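Local coordinates for flavin-dependent thymidylate synthase (Thermus thermophilus, PDB 6J61), which probably catalyses the FAD-dependent reductive methylation of dUMP to dTMP, with methylenetetrahydrofolate as methyl donor and NADPH as reductant, at residues 51-54 / 60-63; 215-220 / 253-258. All blocks are in the same frame, centred on the assembly; numbering follows the deposited sequence.

Contacts 1 and 2 follow one another along the chain, and their centres lie about 13 Å apart on the same side of the chain's centre. Contact 1 joins the end of helix 42-54 to the turn ahead of strand 65-73, beside bound FAD. Contact 2 joins the end of helix 209-220 to the start of helix 253-263. The two meet at helix 42-54: R54 NH1 makes a 2.7 Å salt bridge with E258 OE1, and M53 SD packs 3.4 Å from L219 CD2. One helix end thus lies against both the flavin-binding turn and the C-terminal helix, probably part of the extra C-terminal domain of this enzyme.

Contact 1 of 2, residues 51-54 / 60-63; sequences YLMR and PFEM. With FAD (flavin-adenine dinucleotide), chain E.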
loop_
_atom_site.group_PDB
_atom_site.type_symbol
_atom_site.label_atom_id
_atom_site.label_comp_id
_atom_site.label_asym_id
_atom_site.label_seq_id
_atom_site.Cartn_x
_atom_site.Cartn_y
_atom_site.Cartn_z
ATOM N N TYR A 51 21.629 -0.337 -14.299
ATOM C CA TYR A 51 22.036 0.435 -13.141
ATOM C C TYR A 51 20.908 0.584 -12.105
ATOM O O TYR A 51 21.127 0.395 -10.901
ATOM C CB TYR A 51 22.531 1.811 -13.615
ATOM C CG TYR A 51 22.899 2.771 -12.509
ATOM C CD1 TYR A 51 21.915 3.440 -11.789
ATOM C CD2 TYR A 51 24.232 2.977 -12.150
ATOM C CE1 TYR A 51 22.241 4.280 -10.739
ATOM C CE2 TYR A 51 24.573 3.819 -11.098
ATOM C CZ TYR A 51 23.566 4.464 -10.397
ATOM O OH TYR A 51 23.874 5.287 -9.345
ATOM N N LEU A 52 19.708 0.921 -12.575
ATOM C CA LEU A 52 18.560 1.117 -11.689
ATOM C C LEU A 52 18.208 -0.148 -10.907
ATOM O O LEU A 52 17.853 -0.087 -9.737
ATOM C CB LEU A 52 17.344 1.585 -12.503
ATOM C CG LEU A 52 17.448 2.947 -13.205
ATOM C CD1 LEU A 52 16.220 3.175 -14.069
ATOM C CD2 LEU A 52 17.593 4.050 -12.178
ATOM N N MET A 53 18.297 -1.287 -11.577
ATOM C CA MET A 53 18.012 -2.576 -10.970
ATOM C C MET A 53 19.044 -2.844 -9.859
ATOM O O MET A 53 18.682 -3.184 -8.739
ATOM C CB MET A 53 18.079 -3.653 -12.062
ATOM C CG MET A 53 17.945 -5.093 -11.601
ATOM S SD MET A 53 16.295 -5.526 -11.116
ATOM C CE MET A 53 15.468 -5.487 -12.664
ATOM N N ARG A 54 20.323 -2.667 -10.187
ATOM C CA ARG A 54 21.444 -2.871 -9.260
ATOM C C ARG A 54 21.362 -2.049 -7.984
ATOM O O ARG A 54 21.590 -2.566 -6.889
ATOM C CB ARG A 54 22.774 -2.495 -9.922
ATOM C CG ARG A 54 23.369 -3.511 -10.850
ATOM C CD ARG A 54 24.756 -3.053 -11.283
ATOM N NE ARG A 54 24.720 -1.946 -12.234
ATOM C CZ ARG A 54 25.717 -1.087 -12.427
ATOM N NH1 ARG A 54 26.836 -1.194 -11.730
ATOM N NH2 ARG A 54 25.600 -0.123 -13.327
ATOM N N PRO A 60 11.337 4.016 -11.204
ATOM C CA PRO A 60 11.235 3.950 -12.667
ATOM C C PRO A 60 10.519 2.708 -13.165
ATOM O O PRO A 60 9.739 2.773 -14.129
ATOM C CB PRO A 60 12.687 4.007 -13.114
ATOM C CG PRO A 60 13.289 4.928 -12.084
ATOM C CD PRO A 60 12.704 4.376 -10.792
ATOM N N PHE A 61 10.775 1.582 -12.499
ATOM C CA PHE A 61 10.152 0.321 -12.870
ATOM C C PHE A 61 8.661 0.266 -12.540
ATOM O O PHE A 61 7.930 -0.584 -13.049
ATOM C CB PHE A 61 10.889 -0.840 -12.202
ATOM C CG PHE A 61 12.305 -1.004 -12.678
ATOM C CD1 PHE A 61 13.331 -0.239 -12.133
ATOM C CD2 PHE A 61 12.609 -1.899 -13.702
ATOM C CE1 PHE A 61 14.642 -0.367 -12.602
ATOM C CE2 PHE A 61 13.913 -2.032 -14.175
ATOM C CZ PHE A 61 14.929 -1.267 -13.627
ATOM N N GLU A 62 8.200 1.166 -11.686
ATOM C CA GLU A 62 6.787 1.182 -11.346
ATOM C C GLU A 62 5.986 1.930 -12.409
ATOM O O GLU A 62 4.748 1.930 -12.361
ATOM C CB GLU A 62 6.564 1.850 -9.995
ATOM C CG GLU A 62 6.539 0.901 -8.827
ATOM C CD GLU A 62 6.425 1.644 -7.514
ATOM O OE1 GLU A 62 7.450 2.149 -7.033
ATOM O OE2 GLU A 62 5.307 1.745 -6.969
ATOM N N MET A 63 6.687 2.561 -13.358
ATOM C CA MET A 63 6.020 3.305 -14.415
ATOM C C MET A 63 5.538 2.406 -15.537
ATOM O O MET A 63 4.963 2.882 -16.513
ATOM C CB MET A 63 6.922 4.400 -14.984
ATOM C CG MET A 63 7.234 5.533 -14.008
ATOM S SD MET A 63 5.775 6.098 -13.123
ATOM C CE MET A 63 6.448 7.265 -11.945
HETATM P PA FAD E . 8.251 1.860 0.256
HETATM O O1A FAD E . 7.769 3.165 -0.263
HETATM O O2A FAD E . 8.049 1.819 1.862
HETATM O O5B FAD E . 7.393 0.699 -0.429
HETATM C C5B FAD E . 7.966 -0.563 -0.095
HETATM C C4B FAD E . 7.420 -1.603 -1.073
HETATM O O4B FAD E . 5.975 -1.673 -0.959
HETATM C C3B FAD E . 7.732 -1.215 -2.507
HETATM O O3B FAD E . 8.983 -1.732 -2.957
HETATM C C2B FAD E . 6.543 -1.766 -3.278
HETATM O O2B FAD E . 6.778 -3.136 -3.616
HETATM C C1B FAD E . 5.364 -1.585 -2.283
HETATM N N9A FAD E . 4.643 -0.286 -2.444
HETATM C C8A FAD E . 4.525 0.710 -1.503
HETATM N N7A FAD E . 3.826 1.702 -1.964
HETATM C C5A FAD E . 3.438 1.426 -3.225
HETATM C C6A FAD E . 2.671 2.108 -4.210
HETATM N N6A FAD E . 2.144 3.360 -3.935
HETATM N N1A FAD E . 2.470 1.511 -5.419
HETATM C C2A FAD E . 2.976 0.298 -5.698
HETATM N N3A FAD E . 3.703 -0.377 -4.796
HETATM C C4A FAD E . 3.955 0.142 -3.562
HETATM N N1 FAD E . 13.477 8.532 -5.938
HETATM C C2 FAD E . 13.199 9.571 -6.736
HETATM O O2 FAD E . 12.075 10.061 -6.685
HETATM N N3 FAD E . 14.107 10.106 -7.597
HETATM C C4 FAD E . 15.388 9.608 -7.714
HETATM O O4 FAD E . 16.187 10.100 -8.492
HETATM C C4X FAD E . 15.753 8.444 -6.852
HETATM N N5 FAD E . 16.953 7.868 -6.875
HETATM C C5X FAD E . 17.260 6.807 -6.079
HETATM C C6 FAD E . 18.569 6.218 -6.144
HETATM C C7 FAD E . 18.898 5.133 -5.336
HETATM C C7M FAD E . 20.292 4.550 -5.441
HETATM C C8 FAD E . 17.934 4.586 -4.423
HETATM C C8M FAD E . 18.279 3.406 -3.537
HETATM C C9 FAD E . 16.643 5.142 -4.336
HETATM C C9A FAD E . 16.275 6.259 -5.159
HETATM N N10 FAD E . 14.971 6.851 -5.103
HETATM C C10 FAD E . 14.683 7.932 -5.933
HETATM C "C1'" FAD E . 13.921 6.364 -4.190
HETATM C "C2'" FAD E . 13.160 5.144 -4.732
HETATM O "O2'" FAD E . 12.748 5.368 -6.082
HETATM C "C3'" FAD E . 11.936 4.855 -3.821
HETATM O "O3'" FAD E . 10.976 5.918 -3.904
HETATM C "C4'" FAD E . 12.365 4.673 -2.339
HETATM O "O4'" FAD E . 13.638 4.004 -2.256
HETATM C "C5'" FAD E . 11.323 3.846 -1.602
HETATM O "O5'" FAD E . 11.560 2.471 -1.902
HETATM P P FAD E . 10.212 1.650 -1.667
HETATM O O1P FAD E . 9.122 2.235 -2.494
HETATM O O2P FAD E . 10.485 0.133 -2.105
HETATM O O3P FAD E . 9.855 1.674 -0.059
#
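F61 meets helix 42-54 with the edge of its ring: L52 CB comes up near the ring plane, only 3.3 Å from F61 CE1, a close approach for two carbons. The phenyl group reaches the helix because its CG stands anti to the carbonyl carbon (chi1 -65°), beside the backbone N. Further round the ring, F61 CE2 is touched by M53 CE at 4.1 Å. That methionine leaves the helix with CG anti to the backbone N, then bends at chi2 and chi3 (73° and 69°), which brings the terminal methyl to the aromatic ring. A flexible thioether suits this place, since it can fold to fit a rigid neighbour.

L52 also works at its tip, where CD1 rests 3.8 Å from P60 CB. The leucine therefore bridges ring and proline, one carbon for each. P60 offers a compact apolar ring, and its fixed phi suits the start of a tight turn, closed by a 3.2 Å backbone bond from M63 N to P60 O. No hydrogen bond crosses the contact; it is buried apolar packing.

The same turn presents E62 to FAD, its OE2 lying 3.0 Å from C2A of the adenine. That oxygen is hydrogen-bonded to S87 OG of the second subunit and forms a salt bridge with R84 of the third, in keeping with a flavin site built from three monomers.

Helix 24-32 covers the L52 and P60 side through A31, while helix 174-184 packs H175 against F61 and F178 against M53, and strand 65-73 begins shortly after the turn.

Contact 2 of 2, residues 215-220 / 253-258; sequences FEEHLL and GSRLKE
The guanidinium of R255 receives H218 over one face: CE1 of the imidazole sits 3.4 Å above the plane, over its centre. The two flat groups are steeply inclined, 65° apart, so a corner of the imidazole points at the cationic plane instead of lying flat on it. Around the H218 ring, E217 CG covers one face, 4.2 Å above the centre, and R255 CD lies in plane at the edge. R255 arrives there on a chain bent at chi2 and chi3 (-56° and -86°), which folds the guanidinium across the end of the histidine.

E217 adds a charge pairing. Its OE2 makes a long salt bridge of 3.6 Å to R255 NH2, set oblique to the guanidinium. The carboxylate is gripped more firmly by the third subunit, where R227 forms a salt bridge with OE1 and T228 N donates a hydrogen bond to OE2, while R255 NH2 also bonds S226 OG of that subunit. An arginine suits this place because its methylene and guanidinium carbon can pack on the imidazole while a nitrogen reaches acid and hydroxyl. With a leucine in place of R255, E217 and S226 of the third subunit would probably each lose a polar mate, and H218 the flat group facing its CE1.

H218 NE2 is hydrogen-bonded to D50 OD1. The backbone beneath is unusual too: at one pi-helical turn, 216-220, F215 O accepts from both L219 N (2.9 Å) and L220 N (3.0 Å).

Helix 42-54 packs against both helices: its M53 touches F215 on helix 209-220, and its R54 touches H218 there and R255 on helix 253-263.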
loop_
_atom_site.group_PDB
_atom_site.type_symbol
_atom_site.label_atom_id
_atom_site.label_comp_id
_atom_site.label_asym_id
_atom_site.label_seq_id
_atom_site.Cartn_x
_atom_site.Cartn_y
_atom_site.Cartn_z
ATOM N N PHE A 215 16.695 -8.058 -14.543
ATOM C CA PHE A 215 16.055 -8.869 -13.518
ATOM C C PHE A 215 16.664 -10.273 -13.468
ATOM O O PHE A 215 16.985 -10.787 -12.406
ATOM C CB PHE A 215 14.546 -8.968 -13.781
ATOM C CG PHE A 215 13.814 -9.791 -12.773
ATOM C CD1 PHE A 215 13.651 -9.330 -11.466
ATOM C CD2 PHE A 215 13.336 -11.057 -13.103
ATOM C CE1 PHE A 215 13.028 -10.125 -10.493
ATOM C CE2 PHE A 215 12.706 -11.864 -12.131
ATOM C CZ PHE A 215 12.558 -11.395 -10.829
ATOM N N GLU A 216 16.824 -10.888 -14.627
ATOM C CA GLU A 216 17.382 -12.230 -14.698
ATOM C C GLU A 216 18.797 -12.284 -14.107
ATOM O O GLU A 216 19.076 -13.060 -13.193
ATOM C CB GLU A 216 17.389 -12.684 -16.157
ATOM C CG GLU A 216 17.869 -14.088 -16.376
ATOM C CD GLU A 216 17.659 -14.545 -17.807
ATOM O OE1 GLU A 216 18.158 -13.875 -18.745
ATOM O OE2 GLU A 216 16.990 -15.579 -17.992
ATOM N N GLU A 217 19.672 -11.431 -14.627
ATOM C CA GLU A 217 21.058 -11.352 -14.199
ATOM C C GLU A 217 21.260 -11.038 -12.710
ATOM O O GLU A 217 21.952 -11.776 -12.010
ATOM C CB GLU A 217 21.774 -10.306 -15.068
ATOM C CG GLU A 217 23.234 -10.013 -14.721
ATOM C CD GLU A 217 24.102 -11.255 -14.649
ATOM O OE1 GLU A 217 24.025 -12.121 -15.548
ATOM O OE2 GLU A 217 24.881 -11.352 -13.683
ATOM N N HIS A 218 20.642 -9.960 -12.232
ATOM C CA HIS A 218 20.792 -9.521 -10.848
ATOM C C HIS A 218 19.928 -10.158 -9.759
ATOM O O HIS A 218 20.368 -10.258 -8.613
ATOM C CB HIS A 218 20.615 -8.011 -10.781
ATOM C CG HIS A 218 21.642 -7.254 -11.560
ATOM N ND1 HIS A 218 22.942 -7.102 -11.128
ATOM C CD2 HIS A 218 21.571 -6.642 -12.767
ATOM C CE1 HIS A 218 23.628 -6.430 -12.037
ATOM N NE2 HIS A 218 22.820 -6.140 -13.041
ATOM N N LEU A 219 18.713 -10.583 -10.080
ATOM C CA LEU A 219 17.869 -11.161 -9.040
ATOM C C LEU A 219 17.496 -12.620 -9.201
ATOM O O LEU A 219 17.848 -13.441 -8.361
ATOM C CB LEU A 219 16.600 -10.330 -8.858
ATOM C CG LEU A 219 16.787 -8.941 -8.236
ATOM C CD1 LEU A 219 17.613 -9.045 -6.961
ATOM C CD2 LEU A 219 17.495 -8.027 -9.218
ATOM N N LEU A 220 16.783 -12.945 -10.270
ATOM C CA LEU A 220 16.365 -14.318 -10.490
ATOM C C LEU A 220 17.542 -15.286 -10.389
ATOM O O LEU A 220 17.528 -16.218 -9.578
ATOM C CB LEU A 220 15.699 -14.449 -11.859
ATOM C CG LEU A 220 14.739 -15.627 -12.031
ATOM C CD1 LEU A 220 13.607 -15.494 -11.038
ATOM C CD2 LEU A 220 14.180 -15.636 -13.436
ATOM N N GLY A 253 34.462 -1.367 -14.751
ATOM C CA GLY A 253 33.962 -0.113 -14.219
ATOM C C GLY A 253 33.106 -0.292 -12.978
ATOM O O GLY A 253 33.423 -1.109 -12.106
ATOM N N SER A 254 32.015 0.471 -12.908
ATOM C CA SER A 254 31.087 0.440 -11.779
ATOM C C SER A 254 30.617 -0.955 -11.357
ATOM O O SER A 254 30.622 -1.276 -10.169
ATOM C CB SER A 254 29.877 1.304 -12.096
ATOM O OG SER A 254 30.280 2.617 -12.416
ATOM N N ARG A 255 30.190 -1.775 -12.312
ATOM C CA ARG A 255 29.746 -3.126 -11.973
ATOM C C ARG A 255 30.846 -3.814 -11.168
ATOM O O ARG A 255 30.601 -4.352 -10.091
ATOM C CB ARG A 255 29.461 -3.947 -13.241
ATOM C CG ARG A 255 27.986 -4.127 -13.570
ATOM C CD ARG A 255 27.217 -4.768 -12.411
ATOM N NE ARG A 255 27.239 -6.233 -12.369
ATOM C CZ ARG A 255 26.794 -7.017 -13.347
ATOM N NH1 ARG A 255 26.297 -6.481 -14.457
ATOM N NH2 ARG A 255 26.810 -8.336 -13.209
ATOM N N LEU A 256 32.061 -3.779 -11.706
ATOM C CA LEU A 256 33.216 -4.394 -11.063
ATOM C C LEU A 256 33.492 -3.795 -9.686
ATOM O O LEU A 256 33.569 -4.510 -8.690
ATOM C CB LEU A 256 34.465 -4.217 -11.936
ATOM C CG LEU A 256 35.282 -5.443 -12.355
ATOM C CD1 LEU A 256 36.697 -4.965 -12.627
ATOM C CD2 LEU A 256 35.299 -6.513 -11.269
ATOM N N LYS A 257 33.665 -2.480 -9.643
ATOM C CA LYS A 257 33.937 -1.796 -8.391
ATOM C C LYS A 257 32.883 -2.173 -7.354
ATOM O O LYS A 257 33.206 -2.544 -6.223
ATOM C CB LYS A 257 33.943 -0.285 -8.614
ATOM C CG LYS A 257 34.221 0.519 -7.366
ATOM C CD LYS A 257 34.405 1.991 -7.686
ATOM C CE LYS A 257 34.500 2.819 -6.412
ATOM N NZ LYS A 257 35.576 2.322 -5.504
ATOM N N GLU A 258 31.618 -2.082 -7.752
ATOM C CA GLU A 258 30.508 -2.418 -6.871
ATOM C C GLU A 258 30.580 -3.861 -6.378
ATOM O O GLU A 258 30.459 -4.111 -5.181
ATOM C CB GLU A 258 29.181 -2.182 -7.593
ATOM C CG GLU A 258 28.829 -0.717 -7.779
ATOM C CD GLU A 258 27.721 -0.509 -8.806
ATOM O OE1 GLU A 258 26.951 -1.459 -9.059
ATOM O OE2 GLU A 258 27.615 0.607 -9.354
#